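Local structure of gamma-glutamyl-gamma-aminobutyraldehyde dehydrogenase (Burkholderia cenocepacia, 4LIH) at residues Ala298-Tyr303 / Ala332-Tyr336; Met348-Gly354 / Phe387-Pro391; Arg372-Ala378 / Glu390-Glu395; Gly433-Ala437 / Leu453-Thr457. The protein probably oxidises gamma-glutamyl-gamma-aminobutyraldehyde and related aldehydes to the corresponding acids with NAD(P)+. All coordinates share one frame; numbering follows the deposited sequence.

How the contacts relate
The four contacts illustrate how one mixed sheet is built and covered. Contacts 2 and 3 share E390 and P391 on strand 388-395, the first tying a loop to its start, the second giving it an antiparallel neighbour. Contact 1, its centre about 13 Å from that of contact 2 and about 12 Å from that of contact 3, packs on the same proline, with F302 CD1 3.6 Å from P391 CB. Contact 4 reaches the same sheet, its centre about 21 Å from that of contact 1. There the L434 side chain comes within about 4 Å of E274, the predicted active site; L434 and Y303 of contact 1 also approach bound MES, probably a crystallisation component, to about 5 and 4 Å.

Contact 1: residues Ala298-Tyr303 / Ala332-Tyr336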
loop_
_atom_site.group_PDB
_atom_site.type_symbol
_atom_site.label_atom_id
_atom_site.label_comp_id
_atom_site.label_asym_id
_atom_site.label_seq_id
_atom_site.Cartn_x
_atom_site.Cartn_y
_atom_site.Cartn_z
ATOM N N ALA A 298 19.574 -21.885 -23.924
ATOM C CA ALA A 298 20.993 -21.639 -24.153
ATOM C C ALA A 298 21.434 -20.364 -23.489
ATOM O O ALA A 298 22.452 -20.386 -22.814
ATOM C CB ALA A 298 21.344 -21.634 -25.642
ATOM N N GLY A 299 20.669 -19.269 -23.633
ATOM C CA GLY A 299 21.058 -18.004 -23.004
ATOM C C GLY A 299 21.061 -18.096 -21.478
ATOM O O GLY A 299 21.859 -17.465 -20.811
ATOM N N ALA A 300 20.196 -18.938 -20.939
ATOM C CA ALA A 300 20.008 -19.002 -19.504
ATOM C C ALA A 300 21.239 -19.560 -18.814
ATOM O O ALA A 300 21.398 -19.383 -17.644
ATOM C CB ALA A 300 18.776 -19.845 -19.178
ATOM N N ILE A 301 22.060 -20.291 -19.546
ATOM C CA ILE A 301 23.214 -20.998 -18.997
ATOM C C ILE A 301 24.521 -20.557 -19.590
ATOM O O ILE A 301 25.548 -20.804 -19.015
ATOM C CB ILE A 301 23.033 -22.549 -19.153
ATOM C CG1 ILE A 301 24.156 -23.356 -18.471
ATOM C CG2 ILE A 301 22.908 -22.985 -20.632
ATOM C CD1 ILE A 301 24.377 -22.981 -16.990
ATOM N N PHE A 302 24.501 -19.922 -20.765
ATOM C CA PHE A 302 25.740 -19.538 -21.415
ATOM C C PHE A 302 25.994 -18.039 -21.376
ATOM O O PHE A 302 27.145 -17.639 -21.507
ATOM C CB PHE A 302 25.773 -20.065 -22.876
ATOM C CG PHE A 302 25.571 -21.559 -22.996
ATOM C CD1 PHE A 302 26.141 -22.432 -22.110
ATOM C CD2 PHE A 302 24.818 -22.077 -24.027
ATOM C CE1 PHE A 302 25.947 -23.804 -22.216
ATOM C CE2 PHE A 302 24.623 -23.420 -24.131
ATOM C CZ PHE A 302 25.206 -24.292 -23.225
ATOM N N TYR A 303 24.952 -17.227 -21.183
ATOM C CA TYR A 303 25.101 -15.798 -20.931
ATOM C C TYR A 303 26.036 -15.513 -19.726
ATOM O O TYR A 303 25.922 -16.124 -18.682
ATOM C CB TYR A 303 23.747 -15.088 -20.700
ATOM C CG TYR A 303 23.982 -13.599 -20.513
ATOM C CD1 TYR A 303 24.174 -12.796 -21.612
ATOM C CD2 TYR A 303 24.041 -13.011 -19.266
ATOM C CE1 TYR A 303 24.422 -11.450 -21.493
ATOM C CE2 TYR A 303 24.295 -11.642 -19.142
ATOM C CZ TYR A 303 24.483 -10.899 -20.294
ATOM O OH TYR A 303 24.745 -9.580 -20.325
ATOM N N ALA A 332 21.498 -23.635 -30.940
ATOM C CA ALA A 332 21.615 -22.401 -30.154
ATOM C C ALA A 332 22.966 -22.211 -29.454
ATOM O O ALA A 332 23.458 -21.069 -29.365
ATOM C CB ALA A 332 20.519 -22.333 -29.124
ATOM N N ALA A 333 23.525 -23.291 -28.906
ATOM C CA ALA A 333 24.841 -23.226 -28.215
ATOM C C ALA A 333 25.968 -22.705 -29.097
ATOM O O ALA A 333 26.943 -22.153 -28.580
ATOM C CB ALA A 333 25.221 -24.583 -27.612
ATOM N N ARG A 334 25.833 -22.846 -30.428
ATOM C CA ARG A 334 26.873 -22.407 -31.373
ATOM C C ARG A 334 27.212 -20.927 -31.287
ATOM O O ARG A 334 28.397 -20.576 -31.396
ATOM C CB ARG A 334 26.520 -22.778 -32.830
ATOM N N ALA A 335 26.222 -20.067 -31.087
ATOM C CA ALA A 335 26.486 -18.622 -31.001
ATOM C C ALA A 335 27.400 -18.266 -29.834
ATOM O O ALA A 335 27.890 -17.130 -29.733
ATOM C CB ALA A 335 25.185 -17.868 -30.858
ATOM N N TYR A 336 27.583 -19.208 -28.910
ATOM C CA TYR A 336 28.344 -18.938 -27.696
ATOM C C TYR A 336 29.720 -19.565 -27.751
ATOM O O TYR A 336 30.240 -19.995 -26.726
ATOM C CB TYR A 336 27.612 -19.447 -26.468
ATOM C CG TYR A 336 26.307 -18.792 -26.236
ATOM C CD1 TYR A 336 25.157 -19.271 -26.809
ATOM C CD2 TYR A 336 26.219 -17.663 -25.444
ATOM C CE1 TYR A 336 23.936 -18.648 -26.594
ATOM C CE2 TYR A 336 25.010 -17.045 -25.222
ATOM C CZ TYR A 336 23.871 -17.547 -25.787
ATOM O OH TYR A 336 22.685 -16.891 -25.550
#
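F302 and Y336 meet where the C-terminal part of helix 290-302 packs beside residues 332-336, in the alpha/beta catalytic domain of the aldehyde dehydrogenase fold. The helix forms the beta-alpha-beta crossover between the parallel strands 280-283 and 314-318, and helix 319-333 follows strand 314-318. The two aromatic side chains cross at roughly a right angle, yet their rings form neither a stack nor a T-shaped pair: the planes are inclined by 57° and the centroids lie 5.6 Å apart. It is the CB of the phenylalanine, rather than its ring, that sits on the tyrosine face. F302 CB lies 3.7 Å from the Y336 ring centroid, in a CH-pi contact. With CG beside the backbone N (chi1 -56°), the F302 ring then passes Y336 and puts CE2 3.7 Å from A333 CB, while I301 CG2 covers the centre of one of its faces. F302 also reaches P391 and V393 of strand 388-395, which joins the contact to the sheet. Elsewhere small residues sit where the backbones are close, A298 and A333 having CA atoms 5.8 Å apart, and A298 CB lies 3.6 Å from A332 CB. That same methyl approaches Y336 CE1, 4.1 Å away. The tyrosine thus reaches back across the neighbouring helix, and its OH comes to rest 3.2 Å from G299 CA.

Contact 2: residues Met348-Gly354 / Phe387-Pro391; sequences MGAIVDG and FYVEP
I351 and F387 lie opposite one another where an irregular run, residues 348-354, passes the beginning of strand 388-395, the end-to-end directions of the two segments differing by 135°. A single direct backbone bond joins them, I351 N to F387 O at 2.6 Å, with the donor tilted out of the carbonyl plane. Further along the chains have drawn apart, and a water takes over: it donates to G349 O and accepts from V389 N at 3.1 Å. Side chains fill in around these two links. M348 bends at chi2 (102°) and again at chi3, and so carries its CE to the P391 ring, 3.5 Å from CD. On the same strand V389 CG1 packs against I351 CG1 at 3.8 Å. Y388 starts out away from the loop, but its ring returns alongside it, with CE1 3.7 Å from A350 CB, and its OH is hydrogen-bonded to I51 O. The broadest overlap belongs to F387, whose ring face is turned to the D353-G354 peptide, with G354 N over the ring centre; D353 CA and G354 CA both make CH-pi contacts over that face, the latter 4.0 Å from the centroid. D353 is the N-cap of helix 354-370, its OD1 receiving Q356 N and its OD2 paired with K203. The arrangement is an N-capped helix start, here in the alpha/beta catalytic domain, with the F387 ring packed on its first peptide.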
loop_
_atom_site.group_PDB
_atom_site.type_symbol
_atom_site.label_atom_id
_atom_site.label_comp_id
_atom_site.label_asym_id
_atom_site.label_seq_id
_atom_site.Cartn_x
_atom_site.Cartn_y
_atom_site.Cartn_z
ATOM N N MET A 348 30.149 -15.129 -25.767
ATOM C CA MET A 348 30.802 -15.819 -24.636
ATOM C C MET A 348 32.219 -15.299 -24.473
ATOM O O MET A 348 33.054 -15.420 -25.393
ATOM C CB MET A 348 30.887 -17.327 -24.880
ATOM C CG MET A 348 31.681 -18.094 -23.832
ATOM S SD MET A 348 30.666 -18.963 -22.649
ATOM C CE MET A 348 30.248 -20.409 -23.607
ATOM N N GLY A 349 32.516 -14.785 -23.291
ATOM C CA GLY A 349 33.842 -14.238 -22.996
ATOM C C GLY A 349 34.700 -15.207 -22.201
ATOM O O GLY A 349 34.656 -16.385 -22.417
ATOM N N ALA A 350 35.487 -14.679 -21.294
ATOM C CA ALA A 350 36.512 -15.431 -20.571
ATOM C C ALA A 350 35.990 -15.808 -19.217
ATOM O O ALA A 350 35.234 -15.036 -18.615
ATOM C CB ALA A 350 37.767 -14.584 -20.419
ATOM N N ILE A 351 36.416 -16.972 -18.734
ATOM C CA ILE A 351 36.235 -17.365 -17.323
ATOM C C ILE A 351 37.168 -16.547 -16.443
ATOM O O ILE A 351 38.279 -16.188 -16.852
ATOM C CB ILE A 351 36.483 -18.871 -17.150
ATOM C CG1 ILE A 351 35.553 -19.646 -18.093
ATOM C CG2 ILE A 351 36.309 -19.286 -15.691
ATOM C CD1 ILE A 351 34.054 -19.429 -17.805
ATOM N N VAL A 352 36.744 -16.225 -15.224
ATOM C CA VAL A 352 37.393 -15.127 -14.497
ATOM C C VAL A 352 38.884 -15.349 -14.184
ATOM O O VAL A 352 39.671 -14.406 -14.261
ATOM C CB VAL A 352 36.629 -14.756 -13.227
ATOM C CG1 VAL A 352 36.858 -15.785 -12.144
ATOM C CG2 VAL A 352 37.050 -13.365 -12.752
ATOM N N ASP A 353 39.263 -16.587 -13.867
ATOM C CA ASP A 353 40.664 -16.967 -13.652
ATOM C C ASP A 353 40.900 -18.469 -13.803
ATOM O O ASP A 353 39.979 -19.240 -14.043
ATOM C CB ASP A 353 41.215 -16.426 -12.307
ATOM C CG ASP A 353 40.474 -16.952 -11.070
ATOM O OD1 ASP A 353 39.841 -18.022 -11.079
ATOM O OD2 ASP A 353 40.571 -16.297 -10.020
ATOM N N GLY A 354 42.156 -18.893 -13.666
ATOM C CA GLY A 354 42.502 -20.313 -13.871
ATOM C C GLY A 354 41.839 -21.208 -12.853
ATOM O O GLY A 354 41.433 -22.324 -13.172
ATOM N N PHE A 387 41.304 -17.443 -20.172
ATOM C CA PHE A 387 40.611 -18.612 -19.640
ATOM C C PHE A 387 39.269 -18.789 -20.326
ATOM O O PHE A 387 38.400 -17.985 -20.151
ATOM C CB PHE A 387 40.458 -18.425 -18.146
ATOM C CG PHE A 387 41.758 -18.074 -17.479
ATOM C CD1 PHE A 387 42.732 -19.035 -17.361
ATOM C CD2 PHE A 387 42.030 -16.789 -17.070
ATOM C CE1 PHE A 387 43.958 -18.739 -16.787
ATOM C CE2 PHE A 387 43.228 -16.479 -16.494
ATOM C CZ PHE A 387 44.204 -17.432 -16.362
ATOM N N TYR A 388 39.149 -19.847 -21.130
ATOM C CA TYR A 388 38.021 -20.029 -22.058
ATOM C C TYR A 388 37.607 -21.506 -22.121
ATOM O O TYR A 388 38.461 -22.385 -22.121
ATOM C CB TYR A 388 38.397 -19.565 -23.454
ATOM C CG TYR A 388 38.795 -18.109 -23.568
ATOM C CD1 TYR A 388 37.845 -17.103 -23.742
ATOM C CD2 TYR A 388 40.105 -17.745 -23.496
ATOM C CE1 TYR A 388 38.212 -15.777 -23.842
ATOM C CE2 TYR A 388 40.495 -16.416 -23.618
ATOM C CZ TYR A 388 39.556 -15.435 -23.755
ATOM O OH TYR A 388 39.970 -14.113 -23.884
ATOM N N VAL A 389 36.302 -21.750 -22.151
ATOM C CA VAL A 389 35.741 -23.112 -22.157
ATOM C C VAL A 389 34.494 -23.049 -23.013
ATOM O O VAL A 389 33.734 -22.067 -22.975
ATOM C CB VAL A 389 35.525 -23.662 -20.712
ATOM C CG1 VAL A 389 34.571 -22.803 -19.915
ATOM C CG2 VAL A 389 35.071 -25.113 -20.714
ATOM N N GLU A 390 34.308 -24.071 -23.830
ATOM C CA GLU A 390 33.150 -24.146 -24.708
ATOM C C GLU A 390 31.821 -24.226 -23.936
ATOM O O GLU A 390 31.776 -24.775 -22.835
ATOM C CB GLU A 390 33.239 -25.359 -25.624
ATOM C CG GLU A 390 34.378 -25.359 -26.617
ATOM C CD GLU A 390 34.610 -26.721 -27.253
ATOM O OE1 GLU A 390 34.383 -27.763 -26.596
ATOM O OE2 GLU A 390 34.975 -26.733 -28.446
ATOM N N PRO A 391 30.723 -23.732 -24.546
ATOM C CA PRO A 391 29.405 -24.022 -23.940
ATOM C C PRO A 391 29.109 -25.516 -24.015
ATOM O O PRO A 391 29.216 -26.120 -25.090
ATOM C CB PRO A 391 28.442 -23.214 -24.799
ATOM C CG PRO A 391 29.112 -23.163 -26.135
ATOM C CD PRO A 391 30.587 -23.089 -25.861
HETATM O O HOH W 1 34.596 -19.214 -21.932
#

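Contact 3: residues Arg372-Ala378 / Glu390-Glu395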
loop_
_atom_site.group_PDB
_atom_site.type_symbol
_atom_site.label_atom_id
_atom_site.label_comp_id
_atom_site.label_asym_id
_atom_site.label_seq_id
_atom_site.Cartn_x
_atom_site.Cartn_y
_atom_site.Cartn_z
ATOM N N ARG A 372 25.574 -38.251 -20.711
ATOM C CA ARG A 372 25.895 -38.157 -22.136
ATOM C C ARG A 372 26.320 -36.741 -22.544
ATOM O O ARG A 372 25.553 -35.815 -22.386
ATOM C CB ARG A 372 24.687 -38.576 -22.965
ATOM C CG ARG A 372 25.002 -38.619 -24.463
ATOM C CD ARG A 372 23.830 -39.170 -25.257
ATOM N NE ARG A 372 22.647 -38.303 -25.214
ATOM C CZ ARG A 372 22.284 -37.397 -26.135
ATOM N NH1 ARG A 372 23.017 -37.164 -27.226
ATOM N NH2 ARG A 372 21.161 -36.700 -25.955
ATOM N N LEU A 373 27.521 -36.594 -23.098
ATOM C CA LEU A 373 27.984 -35.290 -23.599
ATOM C C LEU A 373 27.264 -34.962 -24.895
ATOM O O LEU A 373 27.385 -35.700 -25.901
ATOM C CB LEU A 373 29.493 -35.269 -23.836
ATOM C CG LEU A 373 30.093 -33.945 -24.355
ATOM C CD1 LEU A 373 30.011 -32.799 -23.341
ATOM C CD2 LEU A 373 31.545 -34.179 -24.752
ATOM N N VAL A 374 26.540 -33.847 -24.892
ATOM C CA VAL A 374 25.733 -33.500 -26.052
ATOM C C VAL A 374 26.517 -32.559 -26.948
ATOM O O VAL A 374 26.487 -32.687 -28.204
ATOM C CB VAL A 374 24.386 -32.862 -25.626
ATOM C CG1 VAL A 374 23.631 -32.340 -26.835
ATOM C CG2 VAL A 374 23.532 -33.882 -24.875
ATOM N N THR A 375 27.176 -31.582 -26.323
ATOM C CA THR A 375 27.997 -30.662 -27.063
ATOM C C THR A 375 29.020 -29.984 -26.165
ATOM O O THR A 375 28.872 -29.902 -24.923
ATOM C CB THR A 375 27.153 -29.599 -27.815
ATOM O OG1 THR A 375 27.967 -28.926 -28.791
ATOM C CG2 THR A 375 26.574 -28.592 -26.846
ATOM N N GLY A 376 30.083 -29.509 -26.800
ATOM C CA GLY A 376 31.120 -28.763 -26.087
ATOM C C GLY A 376 32.024 -29.602 -25.230
ATOM O O GLY A 376 32.376 -30.728 -25.593
ATOM N N GLY A 377 32.398 -29.051 -24.080
ATOM C CA GLY A 377 33.154 -29.771 -23.092
ATOM C C GLY A 377 34.659 -29.541 -23.072
ATOM O O GLY A 377 35.313 -30.142 -22.278
ATOM N N ALA A 378 35.212 -28.706 -23.949
ATOM C CA ALA A 378 36.675 -28.515 -24.036
ATOM C C ALA A 378 37.124 -27.108 -23.607
ATOM O O ALA A 378 36.436 -26.129 -23.887
ATOM C CB ALA A 378 37.128 -28.766 -25.471
ATOM N N GLU A 390 34.308 -24.071 -23.830
ATOM C CA GLU A 390 33.150 -24.146 -24.708
ATOM C C GLU A 390 31.821 -24.226 -23.936
ATOM O O GLU A 390 31.776 -24.775 -22.835
ATOM C CB GLU A 390 33.239 -25.359 -25.624
ATOM C CG GLU A 390 34.378 -25.359 -26.617
ATOM C CD GLU A 390 34.610 -26.721 -27.253
ATOM O OE1 GLU A 390 34.383 -27.763 -26.596
ATOM O OE2 GLU A 390 34.975 -26.733 -28.446
ATOM N N PRO A 391 30.723 -23.732 -24.546
ATOM C CA PRO A 391 29.405 -24.022 -23.940
ATOM C C PRO A 391 29.109 -25.516 -24.015
ATOM O O PRO A 391 29.216 -26.120 -25.090
ATOM C CB PRO A 391 28.442 -23.214 -24.799
ATOM C CG PRO A 391 29.112 -23.163 -26.135
ATOM C CD PRO A 391 30.587 -23.089 -25.861
ATOM N N THR A 392 28.761 -26.105 -22.866
ATOM C CA THR A 392 28.763 -27.556 -22.701
ATOM C C THR A 392 27.412 -28.046 -22.211
ATOM O O THR A 392 26.858 -27.479 -21.277
ATOM C CB THR A 392 29.849 -27.940 -21.697
ATOM O OG1 THR A 392 31.140 -27.533 -22.215
ATOM C CG2 THR A 392 29.873 -29.410 -21.414
ATOM N N VAL A 393 26.901 -29.105 -22.833
ATOM C CA VAL A 393 25.624 -29.679 -22.451
ATOM C C VAL A 393 25.795 -31.159 -22.201
ATOM O O VAL A 393 26.403 -31.844 -23.018
ATOM C CB VAL A 393 24.575 -29.478 -23.575
ATOM C CG1 VAL A 393 23.232 -30.049 -23.187
ATOM C CG2 VAL A 393 24.425 -28.005 -23.923
ATOM N N PHE A 394 25.276 -31.629 -21.065
ATOM C CA PHE A 394 25.091 -33.059 -20.779
ATOM C C PHE A 394 23.626 -33.458 -20.585
ATOM O O PHE A 394 22.800 -32.691 -20.084
ATOM C CB PHE A 394 25.769 -33.432 -19.475
ATOM C CG PHE A 394 27.270 -33.369 -19.532
ATOM C CD1 PHE A 394 27.985 -34.446 -20.028
ATOM C CD2 PHE A 394 27.948 -32.258 -19.094
ATOM C CE1 PHE A 394 29.358 -34.412 -20.054
ATOM C CE2 PHE A 394 29.335 -32.191 -19.147
ATOM C CZ PHE A 394 30.043 -33.271 -19.643
ATOM N N GLU A 395 23.348 -34.714 -20.908
ATOM C CA GLU A 395 22.063 -35.335 -20.555
ATOM C C GLU A 395 22.338 -36.186 -19.322
ATOM O O GLU A 395 23.212 -37.039 -19.355
ATOM C CB GLU A 395 21.520 -36.155 -21.735
ATOM C CG GLU A 395 20.121 -36.658 -21.466
ATOM C CD GLU A 395 19.452 -37.266 -22.662
ATOM O OE1 GLU A 395 20.021 -37.250 -23.768
ATOM O OE2 GLU A 395 18.358 -37.793 -22.452
HETATM O O HOH W 2 29.216 -26.413 -27.762
#
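V374 and T375 both face V393, a classic beta bulge in the antiparallel pairing of strands 372-375 and 388-395. Both strands belong to the mixed sheet of the catalytic domain. The backbone bonds record the bulge: V393 O takes V374 N at 2.7 Å and, weakly, T375 N, while V393 N returns a bond to T375 O. On one side of it R372 and E395 form a hydrogen-bonded pair. On the other the ladder stops at G376 and G377, both with positive phi, though the chains stay close (G376 CA to P391 O 3.4 Å). E390 N gives a nearly straight bond to A378 O at 3.0 Å, and the extended E390 side chain receives A378 N at OE1, 2.9 Å away, on the anti side and out of the carboxylate plane. T392 OG1 donates to E390 O and accepts a weak, bent bond from G377 N. A water links T375 OG1 with P391 O.

Apolar contacts fall on both faces. L373 CD1 lies over the F394 ring, 4.0 Å from its centroid; on the face with V393, T375 CG2 meets V393 CG2 at 3.7 Å. The charged contact lies at the strand end, where K322 also pairs with E395 OE2. V374 CG2 lies over the rim of one R372 guanidinium face. A bend at chi3 (66°) brings the guanidinium edge to E395, the planar groups 74° apart. R372 NH2 meets E395 OE1 in the guanidinium plane, the modelled 2.5 Å being doubtfully short; R372 NE adds a weak bond to the same oxygen at 3.2 Å.

Contact 4: residues Gly433-Ala437 / Leu453-Thr457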
loop_
_atom_site.group_PDB
_atom_site.type_symbol
_atom_site.label_atom_id
_atom_site.label_comp_id
_atom_site.label_asym_id
_atom_site.label_seq_id
_atom_site.Cartn_x
_atom_site.Cartn_y
_atom_site.Cartn_z
ATOM N N GLY A 433 17.079 -22.166 -4.129
ATOM C CA GLY A 433 15.760 -21.630 -4.438
ATOM C C GLY A 433 15.806 -20.214 -4.961
ATOM O O GLY A 433 15.031 -19.356 -4.518
ATOM N N LEU A 434 16.746 -19.947 -5.853
ATOM C CA LEU A 434 16.909 -18.580 -6.352
ATOM C C LEU A 434 15.905 -18.239 -7.468
ATOM O O LEU A 434 15.331 -17.145 -7.498
ATOM C CB LEU A 434 18.365 -18.331 -6.778
ATOM C CG LEU A 434 18.712 -16.857 -7.043
ATOM C CD1 LEU A 434 18.339 -16.052 -5.793
ATOM C CD2 LEU A 434 20.176 -16.600 -7.461
ATOM N N ALA A 435 15.670 -19.195 -8.367
ATOM C CA ALA A 435 14.819 -18.949 -9.479
ATOM C C ALA A 435 14.407 -20.255 -10.093
ATOM O O ALA A 435 14.972 -21.336 -9.771
ATOM C CB ALA A 435 15.520 -18.054 -10.483
ATOM N N ALA A 436 13.401 -20.136 -10.955
ATOM C CA ALA A 436 12.868 -21.252 -11.704
ATOM C C ALA A 436 12.106 -20.731 -12.918
ATOM O O ALA A 436 11.737 -19.550 -13.011
ATOM C CB ALA A 436 11.955 -22.058 -10.788
ATOM N N ALA A 437 11.840 -21.618 -13.861
ATOM C CA ALA A 437 10.963 -21.253 -14.995
ATOM C C ALA A 437 10.127 -22.400 -15.508
ATOM O O ALA A 437 10.484 -23.562 -15.284
ATOM C CB ALA A 437 11.813 -20.706 -16.109
ATOM N N LEU A 453 6.569 -23.806 -7.631
ATOM C CA LEU A 453 8.038 -23.746 -7.675
ATOM C C LEU A 453 8.574 -22.870 -6.513
ATOM O O LEU A 453 8.200 -21.707 -6.369
ATOM C CB LEU A 453 8.522 -23.211 -9.049
ATOM C CG LEU A 453 8.092 -24.148 -10.207
ATOM C CD1 LEU A 453 8.274 -23.552 -11.602
ATOM C CD2 LEU A 453 8.808 -25.492 -10.140
ATOM N N ARG A 454 9.448 -23.455 -5.693
ATOM C CA ARG A 454 9.887 -22.824 -4.470
ATOM C C ARG A 454 11.121 -21.982 -4.759
ATOM O O ARG A 454 12.243 -22.401 -4.483
ATOM C CB ARG A 454 10.197 -23.896 -3.410
ATOM C CG ARG A 454 8.996 -24.697 -2.940
ATOM C CD ARG A 454 7.940 -23.847 -2.273
ATOM N NE ARG A 454 8.393 -23.339 -0.957
ATOM C CZ ARG A 454 7.601 -22.701 -0.082
ATOM N NH1 ARG A 454 6.317 -22.487 -0.345
ATOM N NH2 ARG A 454 8.092 -22.297 1.088
ATOM N N ALA A 455 10.895 -20.795 -5.340
ATOM C CA ALA A 455 11.980 -19.933 -5.757
ATOM C C ALA A 455 11.544 -18.486 -5.725
ATOM O O ALA A 455 10.350 -18.165 -5.936
ATOM C CB ALA A 455 12.490 -20.333 -7.156
ATOM N N GLY A 456 12.508 -17.604 -5.537
ATOM C CA GLY A 456 12.224 -16.154 -5.386
ATOM C C GLY A 456 11.733 -15.494 -6.652
ATOM O O GLY A 456 10.935 -14.541 -6.595
ATOM N N THR A 457 12.240 -15.961 -7.807
ATOM C CA THR A 457 11.763 -15.509 -9.127
ATOM C C THR A 457 11.312 -16.682 -9.978
ATOM O O THR A 457 12.053 -17.653 -10.146
ATOM C CB THR A 457 12.851 -14.715 -9.893
ATOM O OG1 THR A 457 13.352 -13.635 -9.108
ATOM C CG2 THR A 457 12.364 -14.138 -11.240
HETATM O O HOH W 3 15.451 -14.360 -7.504
#
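A455 turns its methyl onto the backbone of the neighbouring strand, with CB 3.5 Å from A435 C and lying beside A436 CB as well. A436 CB in turn touches L453, 4.0 Å from its CB, while L453 CD1 swings in beside the same methyl. Alongside these methyls the backbones exchange three bonds. G456 N reaches G433 O at 3.2 Å from above the carbonyl plane; T457 N gives L434 O a weak bond; and A436 N meets T457 O at 2.9 Å, nearly along the C=O axis. The topology is a beta-alpha-beta crossover: strand 435-439 leads through helix 443-452 to strand 457-460, which runs parallel beside it. The return from that helix is made by an inverse gamma turn centred on R454, in which A455 N bonds weakly to L453 O. Near L434 a water bridges the two segments, donating to L434 O at 2.8 Å and lying 2.7 Å from T457 OG1. The side chain of L434 leaves the pairing, touches C309 and T310, and comes near E274, the predicted active-site residue. The opposite segment looks to the subunit interface. R454 NH2 bonds to P165 O of the second subunit, and L453 O accepts from K497 NZ of that chain. T457 joins a parallel beta ladder with a strand of the second subunit, its side chain packing on L500 there.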